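Side-chain contacts in putative uncharacterized protein (Chaetomium thermophilum, PDB 4XRI), which probably carries cargo proteins into the nucleus as an importin-beta family transport receptor that is thought to bind a small GTPase: residues H728-L733 and T784-P789; Q738-A743 and M768-G773. The protein carries 2 engineered substitutions. All coordinates share one frame; numbering follows the deposited sequence.

Contact 1 of 2, residues H728-L733 and T784-P789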
loop_
_atom_site.group_PDB
_atom_site.type_symbol
_atom_site.label_atom_id
_atom_site.label_comp_id
_atom_site.label_asym_id
_atom_site.label_seq_id
_atom_site.Cartn_x
_atom_site.Cartn_y
_atom_site.Cartn_z
ATOM N N HIS A 728 -21.371 -30.589 20.051
ATOM C CA HIS A 728 -21.663 -29.447 20.913
ATOM C C HIS A 728 -22.182 -28.258 20.117
ATOM O O HIS A 728 -22.965 -27.457 20.626
ATOM C CB HIS A 728 -20.421 -29.021 21.694
ATOM C CG HIS A 728 -20.116 -29.885 22.876
ATOM N ND1 HIS A 728 -19.232 -30.940 22.821
ATOM C CD2 HIS A 728 -20.568 -29.838 24.152
ATOM C CE1 HIS A 728 -19.157 -31.511 24.012
ATOM N NE2 HIS A 728 -19.957 -30.860 24.836
ATOM N N PHE A 729 -21.752 -28.156 18.861
ATOM C CA PHE A 729 -22.055 -26.987 18.042
ATOM C C PHE A 729 -23.543 -26.846 17.722
ATOM O O PHE A 729 -23.983 -25.784 17.283
ATOM C CB PHE A 729 -21.250 -27.020 16.739
ATOM C CG PHE A 729 -21.129 -25.675 16.078
ATOM C CD1 PHE A 729 -20.139 -24.786 16.463
ATOM C CD2 PHE A 729 -22.016 -25.293 15.086
ATOM C CE1 PHE A 729 -20.033 -23.543 15.868
ATOM C CE2 PHE A 729 -21.914 -24.054 14.486
ATOM C CZ PHE A 729 -20.921 -23.178 14.875
ATOM N N GLU A 730 -24.320 -27.904 17.950
ATOM C CA GLU A 730 -25.762 -27.838 17.719
ATOM C C GLU A 730 -26.378 -26.714 18.551
ATOM O O GLU A 730 -27.368 -26.096 18.154
ATOM C CB GLU A 730 -26.440 -29.173 18.047
ATOM C CG GLU A 730 -27.932 -29.177 17.756
ATOM C CD GLU A 730 -28.597 -30.507 18.063
ATOM O OE1 GLU A 730 -27.934 -31.393 18.644
ATOM O OE2 GLU A 730 -29.788 -30.663 17.718
ATOM N N THR A 731 -25.764 -26.442 19.697
ATOM C CA THR A 731 -26.173 -25.346 20.567
ATOM C C THR A 731 -26.120 -23.996 19.845
ATOM O O THR A 731 -26.915 -23.099 20.128
ATOM C CB THR A 731 -25.286 -25.299 21.835
ATOM O OG1 THR A 731 -25.487 -26.493 22.601
ATOM C CG2 THR A 731 -25.614 -24.089 22.704
ATOM N N TYR A 732 -25.200 -23.864 18.892
ATOM C CA TYR A 732 -24.998 -22.590 18.204
ATOM C C TYR A 732 -25.502 -22.583 16.768
ATOM O O TYR A 732 -25.438 -21.557 16.091
ATOM C CB TYR A 732 -23.513 -22.219 18.210
ATOM C CG TYR A 732 -22.888 -22.292 19.578
ATOM C CD1 TYR A 732 -23.137 -21.311 20.527
ATOM C CD2 TYR A 732 -22.054 -23.346 19.927
ATOM C CE1 TYR A 732 -22.573 -21.376 21.783
ATOM C CE2 TYR A 732 -21.485 -23.419 21.183
ATOM C CZ TYR A 732 -21.751 -22.433 22.105
ATOM O OH TYR A 732 -21.189 -22.505 23.353
ATOM N N LEU A 733 -26.013 -23.720 16.310
ATOM C CA LEU A 733 -26.347 -23.888 14.898
ATOM C C LEU A 733 -27.414 -22.913 14.410
ATOM O O LEU A 733 -27.269 -22.320 13.345
ATOM C CB LEU A 733 -26.810 -25.319 14.621
ATOM C CG LEU A 733 -27.143 -25.589 13.151
ATOM C CD1 LEU A 733 -25.951 -25.249 12.263
ATOM C CD2 LEU A 733 -27.577 -27.031 12.945
ATOM N N THR A 784 -26.857 -35.056 10.939
ATOM C CA THR A 784 -27.054 -34.459 9.618
ATOM C C THR A 784 -28.516 -34.074 9.407
ATOM O O THR A 784 -28.833 -33.229 8.570
ATOM C CB THR A 784 -26.605 -35.397 8.483
ATOM O OG1 THR A 784 -27.290 -36.650 8.596
ATOM C CG2 THR A 784 -25.110 -35.628 8.555
ATOM N N ASN A 785 -29.399 -34.685 10.188
ATOM C CA ASN A 785 -30.812 -34.341 10.151
ATOM C C ASN A 785 -31.054 -32.886 10.536
ATOM O O ASN A 785 -31.848 -32.190 9.909
ATOM C CB ASN A 785 -31.607 -35.273 11.069
ATOM C CG ASN A 785 -31.009 -35.376 12.457
ATOM O OD1 ASN A 785 -30.417 -34.424 12.964
ATOM N ND2 ASN A 785 -31.155 -36.541 13.078
ATOM N N VAL A 786 -30.358 -32.424 11.569
ATOM C CA VAL A 786 -30.558 -31.062 12.046
ATOM C C VAL A 786 -29.861 -30.048 11.131
ATOM O O VAL A 786 -30.187 -28.859 11.126
ATOM C CB VAL A 786 -30.065 -30.898 13.502
ATOM C CG1 VAL A 786 -28.567 -31.047 13.599
ATOM C CG2 VAL A 786 -30.449 -29.569 14.019
ATOM N N LEU A 787 -28.917 -30.528 10.332
ATOM C CA LEU A 787 -28.214 -29.664 9.389
ATOM C C LEU A 787 -29.000 -29.506 8.088
ATOM O O LEU A 787 -28.939 -28.458 7.440
ATOM C CB LEU A 787 -26.819 -30.216 9.095
ATOM C CG LEU A 787 -26.033 -29.530 7.978
ATOM C CD1 LEU A 787 -25.688 -28.093 8.350
ATOM C CD2 LEU A 787 -24.782 -30.321 7.636
ATOM N N GLN A 788 -29.756 -30.543 7.735
ATOM C CA GLN A 788 -30.510 -30.617 6.476
ATOM C C GLN A 788 -31.266 -29.346 6.036
ATOM O O GLN A 788 -31.233 -28.998 4.855
ATOM C CB GLN A 788 -31.504 -31.783 6.555
ATOM C CG GLN A 788 -32.774 -31.612 5.730
ATOM C CD GLN A 788 -32.547 -31.805 4.244
ATOM O OE1 GLN A 788 -31.797 -32.689 3.827
ATOM N NE2 GLN A 788 -33.198 -30.975 3.435
ATOM N N PRO A 789 -31.952 -28.646 6.967
ATOM C CA PRO A 789 -32.683 -27.454 6.510
ATOM C C PRO A 789 -31.822 -26.323 5.935
ATOM O O PRO A 789 -32.369 -25.422 5.297
ATOM C CB PRO A 789 -33.390 -26.975 7.788
ATOM C CG PRO A 789 -33.556 -28.196 8.598
ATOM C CD PRO A 789 -32.314 -28.990 8.355
#
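L733 and V786 meet end to end, methyl against methyl, where helix 730-743 comes up to the short helical turn at 784-787. They bury nearly equal areas, 57 and 58 Å². The tip of L733 does the touching: its CD2 lies 4.0 Å from V786 CG2, a relaxed van der Waals distance, and 3.7 Å from V786 O, so one methyl rests on both the side chain and the backbone of its partner. L733 reaches across because its CG is anti to the backbone N (chi1 -178°), which extends the leucine from the helix. A branched aliphatic tip suits this place, since L733 also packs on I774 of helix 754-780 and on Y790. V786, short and branched at CB, offers CG2 to two neighbours at once while also touching M778.

The second of those neighbours is E730, three residues before L733. Its fully extended chain (chi1 -177°, chi2 179°) passes obliquely by the valine and brings OE2 to 3.9 Å from V786 CG2. This is a plain van der Waals approach; the carboxylate finds its polar partner in K783, just ahead of 784-789, through a salt bridge from OE1, while OE2 has a weak hydrogen bond to a glycerol that probably came with the crystallisation solution. L787 adds a minor share, its CA 4.5 Å from L733 CD2.

The contact therefore grades from the buried L733 to the partly exposed E730 and V786. Between the two segments the attraction is dispersive and has little directional character, whereas the nearby E730-K783 pair probably supplies an electrostatic tie at the more solvent-accessible margin.

Contact 2 of 2, residues Q738-A743 and M768-G773; sequences QVLQQA and MDAWGG
L740 lies over one face of the W771 indole with its CD1 methyl and turns its other methyl to A770. CD1 sits 3.4 Å from the centroid of the six-membered ring and only 11° off the ring normal, a CH-pi contact made almost squarely over the face. The two side chains run past each other in opposite directions, so that L740 CB also lies along the indole, 3.7 Å from W771 CZ2. A chi1 of -80° sets the indole beside its backbone N, where its flat face meets CD1. So wide an aromatic face suits a methyl laid over it, and leucine's two methyls serve W771 and A770 together. L740 CD2 and A770 CB are 3.4 Å apart, closer than carbons usually pack; alanine's single methyl suits so tight a place. At the indole edge, in the ring plane, a water accepts a hydrogen bond from W771 NE1 at 2.9 Å and donates a weak one to L740 O, bridging the two helices.

This buried contact joins helix 730-743 to helix 754-780, where L740 also packs on I767 and I774. Helix 791-802 adds I794 against W771, and V739 of helix 730-743 meets L715 of helix 711-725.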
loop_
_atom_site.group_PDB
_atom_site.type_symbol
_atom_site.label_atom_id
_atom_site.label_comp_id
_atom_site.label_asym_id
_atom_site.label_seq_id
_atom_site.Cartn_x
_atom_site.Cartn_y
_atom_site.Cartn_z
ATOM N N GLN A 738 -28.054 -18.578 10.830
ATOM C CA GLN A 738 -28.715 -17.299 10.615
ATOM C C GLN A 738 -27.714 -16.245 10.143
ATOM O O GLN A 738 -27.963 -15.524 9.179
ATOM C CB GLN A 738 -29.406 -16.857 11.908
ATOM C CG GLN A 738 -30.163 -15.553 11.836
ATOM C CD GLN A 738 -30.978 -15.300 13.097
ATOM O OE1 GLN A 738 -31.838 -16.102 13.468
ATOM N NE2 GLN A 738 -30.705 -14.189 13.765
ATOM N N VAL A 739 -26.579 -16.175 10.829
ATOM C CA VAL A 739 -25.517 -15.234 10.496
ATOM C C VAL A 739 -24.901 -15.543 9.133
ATOM O O VAL A 739 -24.684 -14.641 8.318
ATOM C CB VAL A 739 -24.409 -15.248 11.565
ATOM C CG1 VAL A 739 -23.234 -14.390 11.126
ATOM C CG2 VAL A 739 -24.960 -14.783 12.903
ATOM N N LEU A 740 -24.627 -16.822 8.892
ATOM C CA LEU A 740 -24.036 -17.259 7.629
ATOM C C LEU A 740 -24.916 -16.910 6.435
ATOM O O LEU A 740 -24.422 -16.482 5.392
ATOM C CB LEU A 740 -23.775 -18.767 7.654
ATOM C CG LEU A 740 -22.744 -19.309 8.649
ATOM C CD1 LEU A 740 -22.700 -20.827 8.657
ATOM C CD2 LEU A 740 -21.375 -18.732 8.331
ATOM N N GLN A 741 -26.222 -17.096 6.598
ATOM C CA GLN A 741 -27.178 -16.811 5.532
ATOM C C GLN A 741 -27.242 -15.319 5.229
ATOM O O GLN A 741 -27.322 -14.918 4.068
ATOM C CB GLN A 741 -28.568 -17.335 5.905
ATOM C CG GLN A 741 -28.681 -18.848 5.856
ATOM C CD GLN A 741 -30.002 -19.361 6.401
ATOM O OE1 GLN A 741 -30.572 -18.789 7.331
ATOM N NE2 GLN A 741 -30.501 -20.444 5.814
ATOM N N GLN A 742 -27.195 -14.501 6.277
ATOM C CA GLN A 742 -27.180 -13.052 6.118
ATOM C C GLN A 742 -25.906 -12.597 5.420
ATOM O O GLN A 742 -25.941 -11.760 4.516
ATOM C CB GLN A 742 -27.309 -12.361 7.478
ATOM C CG GLN A 742 -27.223 -10.841 7.428
ATOM C CD GLN A 742 -25.867 -10.307 7.864
ATOM O OE1 GLN A 742 -24.918 -11.066 8.063
ATOM N NE2 GLN A 742 -25.777 -8.990 8.019
ATOM N N ALA A 743 -24.783 -13.165 5.849
ATOM C CA ALA A 743 -23.475 -12.810 5.314
ATOM C C ALA A 743 -23.377 -13.108 3.821
ATOM O O ALA A 743 -22.662 -12.426 3.087
ATOM C CB ALA A 743 -22.380 -13.545 6.074
ATOM N N MET A 768 -17.687 -20.059 3.817
ATOM C CA MET A 768 -17.444 -21.408 3.318
ATOM C C MET A 768 -16.655 -22.240 4.323
ATOM O O MET A 768 -16.933 -23.422 4.514
ATOM C CB MET A 768 -16.707 -21.353 1.982
ATOM C CG MET A 768 -16.985 -22.532 1.074
ATOM S SD MET A 768 -18.743 -22.783 0.782
ATOM C CE MET A 768 -19.230 -21.170 0.197
ATOM N N ASP A 769 -15.675 -21.613 4.967
ATOM C CA ASP A 769 -14.924 -22.268 6.032
ATOM C C ASP A 769 -15.860 -22.652 7.171
ATOM O O ASP A 769 -15.761 -23.747 7.724
ATOM C CB ASP A 769 -13.803 -21.363 6.552
ATOM C CG ASP A 769 -12.702 -21.150 5.531
ATOM O OD1 ASP A 769 -12.622 -21.932 4.560
ATOM O OD2 ASP A 769 -11.909 -20.203 5.706
ATOM N N ALA A 770 -16.766 -21.740 7.512
ATOM C CA ALA A 770 -17.737 -21.965 8.575
ATOM C C ALA A 770 -18.607 -23.175 8.264
ATOM O O ALA A 770 -18.705 -24.098 9.073
ATOM C CB ALA A 770 -18.600 -20.728 8.782
ATOM N N TRP A 771 -19.223 -23.175 7.083
ATOM C CA TRP A 771 -20.073 -24.291 6.671
ATOM C C TRP A 771 -19.295 -25.602 6.654
ATOM O O TRP A 771 -19.797 -26.638 7.088
ATOM C CB TRP A 771 -20.689 -24.034 5.292
ATOM C CG TRP A 771 -21.893 -23.124 5.306
ATOM C CD1 TRP A 771 -22.080 -22.003 4.546
ATOM C CD2 TRP A 771 -23.069 -23.260 6.116
ATOM N NE1 TRP A 771 -23.300 -21.436 4.831
ATOM C CE2 TRP A 771 -23.925 -22.186 5.792
ATOM C CE3 TRP A 771 -23.481 -24.181 7.087
ATOM C CZ2 TRP A 771 -25.166 -22.010 6.398
ATOM C CZ3 TRP A 771 -24.713 -24.006 7.687
ATOM C CH2 TRP A 771 -25.541 -22.928 7.342
ATOM N N GLY A 772 -18.057 -25.540 6.174
ATOM C CA GLY A 772 -17.193 -26.706 6.121
ATOM C C GLY A 772 -16.966 -27.350 7.477
ATOM O O GLY A 772 -17.074 -28.565 7.618
ATOM N N GLY A 773 -16.659 -26.535 8.479
ATOM C CA GLY A 773 -16.465 -27.031 9.830
ATOM C C GLY A 773 -17.760 -27.536 10.436
ATOM O O GLY A 773 -17.772 -28.534 11.157
HETATM O O HOH W 1 -24.496 -19.029 3.823
#

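Both contacts belong to the all-helical importin-beta solenoid, with their centres about 12 Å apart. Helix 730-743 serves both, its earlier part in contact 1 and its last turns in contact 2. Contact 2 falls between the two halves of contact 1 in sequence, and helix 754-780 runs on toward the short turn at 784-787. The two meet where L787 CD1 packs 4.3 Å from W771 CZ3, and I774 is shared by both. Helix 730-743 thus packs against helix 754-780 and against the 784-787 turn that follows it; side-by-side helix packing of this kind is consistent with a HEAT-repeat solenoid.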